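Long-range contact in aminoacyl-tRNA synthetase-interacting multifunctional protein p43 (Plasmodium vivax, PDB 6IPA), which probably binds tRNA through its C-terminal EMAP II-like domain and associates with aminoacyl-tRNA synthetases: residues 77-89 and 114-128. Numbering follows the deposited sequence.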
ATOM      1  N   SER A  77       0.079  -9.130 -13.698  1.00 54.83           N
ATOM      2  CA  SER A  77      -0.069  -7.923 -12.918  1.00 54.99           C
ATOM      3  C   SER A  77      -1.422  -8.004 -12.196  1.00 50.08           C
ATOM      4  O   SER A  77      -2.362  -8.594 -12.706  1.00 47.23           O
ATOM      5  CB  SER A  77       0.041  -6.716 -13.840  1.00 59.25           C
ATOM      6  OG  SER A  77      -0.124  -5.509 -13.122  1.00 66.92           O
ATOM      7  N   ARG A  78      -1.517  -7.461 -10.996  1.00 46.27           N
ATOM      8  CA  ARG A  78      -2.749  -7.623 -10.227  1.00 46.55           C
ATOM      9  C   ARG A  78      -3.727  -6.525 -10.542  1.00 45.11           C
ATOM     10  O   ARG A  78      -3.347  -5.485 -11.025  1.00 44.95           O
ATOM     11  CB  ARG A  78      -2.491  -7.566  -8.718  1.00 47.58           C
ATOM     12  CG  ARG A  78      -1.933  -8.812  -8.066  1.00 50.12           C
ATOM     13  CD  ARG A  78      -1.989  -8.683  -6.527  1.00 49.59           C
ATOM     14  NE  ARG A  78      -1.149  -9.684  -5.869  1.00 50.63           N
ATOM     15  CZ  ARG A  78      -1.055  -9.890  -4.548  1.00 50.33           C
ATOM     16  NH1 ARG A  78      -1.753  -9.195  -3.667  1.00 47.17           N
ATOM     17  NH2 ARG A  78      -0.223 -10.824  -4.108  1.00 52.93           N
ATOM     18  N   ASP A  79      -4.985  -6.789 -10.221  1.00 47.19           N
ATOM     19  CA  ASP A  79      -6.090  -5.852 -10.291  1.00 47.65           C
ATOM     20  C   ASP A  79      -6.382  -5.420  -8.872  1.00 46.82           C
ATOM     21  O   ASP A  79      -6.740  -6.242  -8.039  1.00 44.48           O
ATOM     22  CB  ASP A  79      -7.332  -6.544 -10.854  1.00 49.85           C
ATOM     23  CG  ASP A  79      -7.231  -6.811 -12.370  1.00 53.02           C
ATOM     24  OD1 ASP A  79      -7.037  -5.835 -13.156  1.00 54.50           O
ATOM     25  OD2 ASP A  79      -7.379  -7.996 -12.767  1.00 51.33           O
ATOM     26  N   ILE A  80      -6.212  -4.134  -8.607  1.00 45.85           N
ATOM     27  CA  ILE A  80      -6.453  -3.562  -7.302  1.00 44.50           C
ATOM     28  C   ILE A  80      -7.361  -2.333  -7.501  1.00 46.03           C
ATOM     29  O   ILE A  80      -7.025  -1.432  -8.283  1.00 42.93           O
ATOM     30  CB  ILE A  80      -5.110  -3.125  -6.632  1.00 42.62           C
ATOM     31  CG1 ILE A  80      -4.256  -4.337  -6.216  1.00 43.64           C
ATOM     32  CG2 ILE A  80      -5.332  -2.260  -5.403  1.00 41.34           C
ATOM     33  CD1 ILE A  80      -2.787  -4.022  -5.931  1.00 40.97           C
ATOM     34  N   CYS A  81      -8.478  -2.284  -6.775  1.00 49.59           N
ATOM     35  CA  CYS A  81      -9.274  -1.037  -6.652  1.00 55.22           C
ATOM     36  C   CYS A  81      -8.688   0.008  -5.652  1.00 56.11           C
ATOM     37  O   CYS A  81      -7.977  -0.337  -4.710  1.00 52.08           O
ATOM     38  CB  CYS A  81     -10.724  -1.364  -6.266  1.00 58.29           C
ATOM     39  SG  CYS A  81     -11.695  -2.126  -7.606  1.00 66.74           S
ATOM     40  N   SER A  82      -9.000   1.288  -5.872  1.00 58.71           N
ATOM     41  CA  SER A  82      -8.617   2.349  -4.942  1.00 56.14           C
ATOM     42  C   SER A  82      -9.663   3.451  -4.912  1.00 58.30           C
ATOM     43  O   SER A  82     -10.197   3.863  -5.958  1.00 56.87           O
ATOM     44  CB  SER A  82      -7.279   2.949  -5.339  1.00 57.29           C
ATOM     45  OG  SER A  82      -6.835   3.856  -4.346  1.00 59.49           O
ATOM     46  N   GLY A  83      -9.909   3.959  -3.708  1.00 57.10           N
ATOM     47  CA  GLY A  83     -10.879   5.003  -3.473  1.00 58.99           C
ATOM     48  C   GLY A  83     -10.246   6.367  -3.516  1.00 62.56           C
ATOM     49  O   GLY A  83     -10.490   7.191  -2.652  1.00 66.79           O
ATOM     50  N   LEU A  84      -9.428   6.617  -4.528  1.00 66.22           N
ATOM     51  CA  LEU A  84      -8.854   7.945  -4.753  1.00 63.53           C
ATOM     52  C   LEU A  84      -9.519   8.681  -5.921  1.00 61.76           C
ATOM     53  O   LEU A  84      -8.976   9.676  -6.371  1.00 64.64           O
ATOM     54  CB  LEU A  84      -7.363   7.811  -5.082  1.00 62.37           C
ATOM     55  CG  LEU A  84      -6.453   7.167  -4.038  1.00 60.66           C
ATOM     56  CD1 LEU A  84      -5.322   6.389  -4.707  1.00 60.10           C
ATOM     57  CD2 LEU A  84      -5.900   8.214  -3.080  1.00 59.88           C
ATOM     58  N   ARG A  85     -10.667   8.231  -6.426  1.00 62.83           N
ATOM     59  CA  ARG A  85     -11.254   8.885  -7.637  1.00 64.37           C
ATOM     60  C   ARG A  85     -11.629  10.370  -7.424  1.00 63.08           C
ATOM     61  O   ARG A  85     -11.376  11.198  -8.288  1.00 63.03           O
ATOM     62  CB  ARG A  85     -12.447   8.092  -8.198  1.00 63.04           C
ATOM     63  N   LEU A  86     -12.156  10.716  -6.255  1.00 65.80           N
ATOM     64  CA  LEU A  86     -12.564  12.114  -5.975  1.00 68.96           C
ATOM     65  C   LEU A  86     -11.448  13.026  -5.486  1.00 68.38           C
ATOM     66  O   LEU A  86     -11.667  14.232  -5.375  1.00 71.83           O
ATOM     67  CB  LEU A  86     -13.686  12.174  -4.930  1.00 71.37           C
ATOM     68  CG  LEU A  86     -15.084  11.700  -5.349  1.00 76.18           C
ATOM     69  CD1 LEU A  86     -15.988  11.691  -4.124  1.00 78.55           C
ATOM     70  CD2 LEU A  86     -15.690  12.553  -6.466  1.00 78.56           C
ATOM     71  N   LYS A  87     -10.274  12.488  -5.164  1.00 64.52           N
ATOM     72  CA  LYS A  87      -9.183  13.345  -4.689  1.00 60.63           C
ATOM     73  C   LYS A  87      -7.931  13.298  -5.538  1.00 58.01           C
ATOM     74  O   LYS A  87      -6.985  14.037  -5.261  1.00 58.65           O
ATOM     75  CB  LYS A  87      -8.857  13.048  -3.226  1.00 61.22           C
ATOM     76  CG  LYS A  87      -9.956  13.512  -2.286  1.00 64.75           C
ATOM     77  CD  LYS A  87      -9.693  13.152  -0.841  1.00 65.72           C
ATOM     78  CE  LYS A  87     -10.601  13.921   0.111  1.00 68.03           C
ATOM     79  NZ  LYS A  87     -10.279  13.606   1.532  1.00 71.71           N
ATOM     80  N   LYS A  88      -7.928  12.487  -6.594  1.00 55.74           N
ATOM     81  CA  LYS A  88      -6.732  12.347  -7.427  1.00 53.12           C
ATOM     82  C   LYS A  88      -7.069  12.111  -8.864  1.00 50.06           C
ATOM     83  O   LYS A  88      -8.000  11.382  -9.146  1.00 49.82           O
ATOM     84  CB  LYS A  88      -5.906  11.142  -6.950  1.00 53.80           C
ATOM     85  CG  LYS A  88      -5.151  11.349  -5.647  1.00 52.31           C
ATOM     86  CD  LYS A  88      -3.902  12.167  -5.838  1.00 51.07           C
ATOM     87  CE  LYS A  88      -3.723  13.147  -4.700  1.00 49.78           C
ATOM     88  NZ  LYS A  88      -2.412  13.811  -4.904  1.00 49.61           N
ATOM     89  N   ASN A  89      -6.277  12.677  -9.773  1.00 51.07           N
ATOM     90  CA  ASN A  89      -6.431  12.402 -11.221  1.00 52.96           C
ATOM     91  C   ASN A  89      -5.649  11.138 -11.650  1.00 55.21           C
ATOM     92  O   ASN A  89      -4.738  10.700 -10.952  1.00 54.24           O
ATOM     93  CB  ASN A  89      -5.955  13.603 -12.050  1.00 52.49           C
ATOM     94  CG  ASN A  89      -6.558  14.956 -11.598  1.00 51.55           C
ATOM     95  OD1 ASN A  89      -7.772  15.168 -11.598  1.00 47.86           O
ATOM     96  ND2 ASN A  89      -5.681  15.894 -11.271  1.00 51.97           N
ATOM     97  N   SER A 114     -10.419  -7.150  -6.739  1.00 48.50           N
ATOM     98  CA  SER A 114      -9.417  -6.320  -6.070  1.00 45.81           C
ATOM     99  C   SER A 114      -8.532  -7.155  -5.084  1.00 44.10           C
ATOM    100  O   SER A 114      -9.005  -7.609  -4.058  1.00 43.62           O
ATOM    101  CB  SER A 114     -10.132  -5.228  -5.298  1.00 44.35           C
ATOM    102  OG  SER A 114      -9.185  -4.385  -4.695  1.00 44.14           O
ATOM    103  N   HIS A 115      -7.264  -7.335  -5.393  1.00 41.87           N
ATOM    104  CA  HIS A 115      -6.376  -8.213  -4.635  1.00 42.15           C
ATOM    105  C   HIS A 115      -5.171  -7.458  -4.092  1.00 41.11           C
ATOM    106  O   HIS A 115      -4.164  -7.361  -4.764  1.00 40.11           O
ATOM    107  CB  HIS A 115      -5.901  -9.351  -5.542  1.00 43.71           C
ATOM    108  CG  HIS A 115      -5.063 -10.362  -4.843  1.00 48.62           C
ATOM    109  ND1 HIS A 115      -4.212 -11.221  -5.515  1.00 52.17           N
ATOM    110  CD2 HIS A 115      -4.924 -10.645  -3.525  1.00 47.04           C
ATOM    111  CE1 HIS A 115      -3.604 -11.998  -4.641  1.00 48.26           C
ATOM    112  NE2 HIS A 115      -4.006 -11.656  -3.431  1.00 47.69           N
ATOM    113  N   GLY A 116      -5.294  -6.943  -2.874  1.00 42.02           N
ATOM    114  CA  GLY A 116      -4.280  -6.090  -2.239  1.00 44.20           C
ATOM    115  C   GLY A 116      -4.824  -4.664  -2.073  1.00 45.05           C
ATOM    116  O   GLY A 116      -6.001  -4.429  -2.289  1.00 45.24           O
ATOM    117  N   MET A 117      -3.992  -3.709  -1.665  1.00 45.28           N
ATOM    118  CA  MET A 117      -4.419  -2.295  -1.614  1.00 43.44           C
ATOM    119  C   MET A 117      -3.188  -1.376  -1.602  1.00 40.22           C
ATOM    120  O   MET A 117      -2.123  -1.756  -1.168  1.00 38.44           O
ATOM    121  CB  MET A 117      -5.361  -2.008  -0.425  1.00 45.06           C
ATOM    122  CG  MET A 117      -4.671  -1.505   0.838  1.00 49.60           C
ATOM    123  SD  MET A 117      -5.608  -1.514   2.398  1.00 55.51           S
ATOM    124  CE  MET A 117      -6.791  -0.197   2.079  1.00 56.64           C
ATOM    125  N   VAL A 118      -3.367  -0.143  -2.059  1.00 38.54           N
ATOM    126  CA  VAL A 118      -2.270   0.782  -2.252  1.00 37.56           C
ATOM    127  C   VAL A 118      -2.244   1.699  -1.058  1.00 38.18           C
ATOM    128  O   VAL A 118      -3.307   2.111  -0.585  1.00 37.04           O
ATOM    129  CB  VAL A 118      -2.398   1.575  -3.571  1.00 36.27           C
ATOM    130  CG1 VAL A 118      -1.311   2.623  -3.651  1.00 36.10           C
ATOM    131  CG2 VAL A 118      -2.342   0.632  -4.759  1.00 35.45           C
ATOM    132  N   LEU A 119      -1.033   1.979  -0.559  1.00 39.24           N
ATOM    133  CA  LEU A 119      -0.903   2.588   0.759  1.00 41.80           C
ATOM    134  C   LEU A 119      -0.701   4.087   0.586  1.00 41.74           C
ATOM    135  O   LEU A 119      -0.000   4.480  -0.346  1.00 43.52           O
ATOM    136  CB  LEU A 119       0.256   1.978   1.566  1.00 41.26           C
ATOM    137  CG  LEU A 119       0.368   0.521   2.078  1.00 42.07           C
ATOM    138  CD1 LEU A 119       1.676   0.115   2.736  1.00 42.72           C
ATOM    139  CD2 LEU A 119      -0.747   0.209   3.022  1.00 42.60           C
ATOM    140  N   CYS A 120      -1.293   4.890   1.482  1.00 42.45           N
ATOM    141  CA  CYS A 120      -1.268   6.365   1.394  1.00 44.30           C
ATOM    142  C   CYS A 120      -1.157   7.070   2.725  1.00 45.58           C
ATOM    143  O   CYS A 120      -1.553   6.556   3.765  1.00 47.05           O
ATOM    144  CB  CYS A 120      -2.563   6.926   0.806  1.00 44.95           C
ATOM    145  SG  CYS A 120      -3.123   6.261  -0.756  1.00 45.26           S
ATOM    146  N   GLY A 121      -0.675   8.294   2.638  1.00 47.32           N
ATOM    147  CA  GLY A 121      -0.672   9.217   3.743  1.00 49.57           C
ATOM    148  C   GLY A 121      -1.882  10.118   3.637  1.00 51.91           C
ATOM    149  O   GLY A 121      -2.328  10.472   2.520  1.00 46.57           O
ATOM    150  N   SER A 122      -2.429  10.447   4.807  1.00 52.28           N
ATOM    151  CA  SER A 122      -3.596  11.289   4.899  1.00 53.92           C
ATOM    152  C   SER A 122      -3.396  12.346   5.965  1.00 56.35           C
ATOM    153  O   SER A 122      -2.995  12.033   7.100  1.00 55.83           O
ATOM    154  CB  SER A 122      -4.810  10.448   5.241  1.00 53.92           C
ATOM    155  OG  SER A 122      -5.481  10.068   4.058  1.00 56.59           O
ATOM    156  N   PHE A 123      -3.665  13.596   5.609  1.00 56.61           N
ATOM    157  CA  PHE A 123      -3.668  14.692   6.607  1.00 59.74           C
ATOM    158  C   PHE A 123      -4.702  15.726   6.198  1.00 59.94           C
ATOM    159  O   PHE A 123      -4.733  16.137   5.039  1.00 58.11           O
ATOM    160  CB  PHE A 123      -2.279  15.352   6.744  1.00 58.79           C
ATOM    161  CG  PHE A 123      -2.208  16.423   7.812  1.00 59.49           C
ATOM    162  CD1 PHE A 123      -2.089  16.079   9.161  1.00 58.87           C
ATOM    163  CD2 PHE A 123      -2.237  17.780   7.468  1.00 59.89           C
ATOM    164  CE1 PHE A 123      -2.005  17.056  10.135  1.00 60.38           C
ATOM    165  CE2 PHE A 123      -2.162  18.765   8.444  1.00 58.42           C
ATOM    166  CZ  PHE A 123      -2.048  18.412   9.772  1.00 59.56           C
ATOM    167  N   GLY A 124      -5.539  16.132   7.157  1.00 63.31           N
ATOM    168  CA  GLY A 124      -6.649  17.032   6.898  1.00 64.88           C
ATOM    169  C   GLY A 124      -7.472  16.456   5.768  1.00 65.10           C
ATOM    170  O   GLY A 124      -8.004  15.373   5.887  1.00 69.04           O
ATOM    171  N   GLU A 125      -7.535  17.157   4.651  1.00 65.43           N
ATOM    172  CA  GLU A 125      -8.328  16.700   3.511  1.00 67.20           C
ATOM    173  C   GLU A 125      -7.442  16.123   2.392  1.00 62.28           C
ATOM    174  O   GLU A 125      -7.950  15.507   1.457  1.00 60.89           O
ATOM    175  CB  GLU A 125      -9.223  17.854   3.027  1.00 67.24           C
ATOM    176  CG  GLU A 125      -9.963  18.510   4.199  1.00 70.42           C
ATOM    177  CD  GLU A 125     -10.673  19.814   3.858  1.00 76.52           C
ATOM    178  OE1 GLU A 125     -10.329  20.453   2.819  1.00 76.45           O
ATOM    179  OE2 GLU A 125     -11.569  20.215   4.652  1.00 77.53           O
ATOM    180  N   GLN A 126      -6.123  16.287   2.521  1.00 61.08           N
ATOM    181  CA  GLN A 126      -5.151  15.764   1.533  1.00 59.20           C
ATOM    182  C   GLN A 126      -4.911  14.266   1.702  1.00 58.87           C
ATOM    183  O   GLN A 126      -4.844  13.754   2.848  1.00 57.48           O
ATOM    184  CB  GLN A 126      -3.790  16.448   1.680  1.00 59.48           C
ATOM    185  CG  GLN A 126      -3.755  17.952   1.435  1.00 61.61           C
ATOM    186  CD  GLN A 126      -2.431  18.577   1.860  1.00 60.70           C
ATOM    187  OE1 GLN A 126      -1.477  18.626   1.091  1.00 57.35           O
ATOM    188  NE2 GLN A 126      -2.373  19.057   3.101  1.00 62.48           N
ATOM    189  N   ILE A 127      -4.754  13.560   0.581  1.00 55.09           N
ATOM    190  CA  ILE A 127      -4.240  12.186   0.644  1.00 55.03           C
ATOM    191  C   ILE A 127      -3.179  12.023  -0.435  1.00 53.78           C
ATOM    192  O   ILE A 127      -3.418  12.404  -1.566  1.00 62.92           O
ATOM    193  CB  ILE A 127      -5.376  11.134   0.542  1.00 56.37           C
ATOM    194  CG1 ILE A 127      -4.856   9.689   0.740  1.00 55.91           C
ATOM    195  CG2 ILE A 127      -6.133  11.268  -0.774  1.00 59.72           C
ATOM    196  CD1 ILE A 127      -5.932   8.625   0.600  1.00 55.25           C
ATOM    197  N   GLU A 128      -1.997  11.521  -0.093  1.00 48.75           N
ATOM    198  CA  GLU A 128      -0.951  11.269  -1.084  1.00 46.34           C
ATOM    199  C   GLU A 128      -0.470   9.828  -0.994  1.00 46.22           C
ATOM    200  O   GLU A 128      -0.608   9.180   0.050  1.00 49.76           O
ATOM    201  CB  GLU A 128       0.257  12.193  -0.896  1.00 46.17           C
ATOM    202  CG  GLU A 128      -0.030  13.691  -0.879  1.00 48.02           C
ATOM    203  CD  GLU A 128      -0.524  14.254  -2.235  1.00 49.52           C
ATOM    204  OE1 GLU A 128      -0.123  13.741  -3.317  1.00 48.78           O
ATOM    205  OE2 GLU A 128      -1.311  15.233  -2.204  1.00 49.40           O
TER
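The guanidinium of Arg78 lies flat on the imidazole of His115, the planes 1° apart and their centres separated by 3.6 Å. Extended from CG to NE, the arginine chain carries the group over the ring, with CZ 3.3 Å from His115 CE1. The same side chain grips the histidine backbone: Arg78 NH1 donates to His115 O at 3.2 Å, approaching from above the carbonyl plane. Ala102 O and Glu74 also bind this guanidinium, so its rotation is well fixed. Beside the stack His115 N donates to Asp79 O (2.9 Å); further along the strand, Cys81 N donates to Ser114 OG (3.0 Å). Ile80 is packed tightly here, its CG1 beside His115 O and its CG2 facing Met117 CA and Val118. Strand 78-82 pairs with strand 66-71 in the antiparallel sheet of the OB-type putative tRNA-binding domain, and the chain at 114-118 runs along it before entering the hairpin 120-128, closed by a type II' turn. Toward that hairpin the contact thins, and Leu84, Lys87 and Lys88 reach across with their side chains alone: Leu84 CD2 meets Ile127 CD1 at 3.7 Å and, less closely, Cys120 SG. The more solvent-exposed end relies on two lysines. Lys87, extended beyond CG, passes across Ile127 CG2 to bring NZ to Glu125 O, whereas Lys88 bends at chi2 (-78°) and forms a salt bridge from NZ to Glu128 OE1 at 2.8 Å.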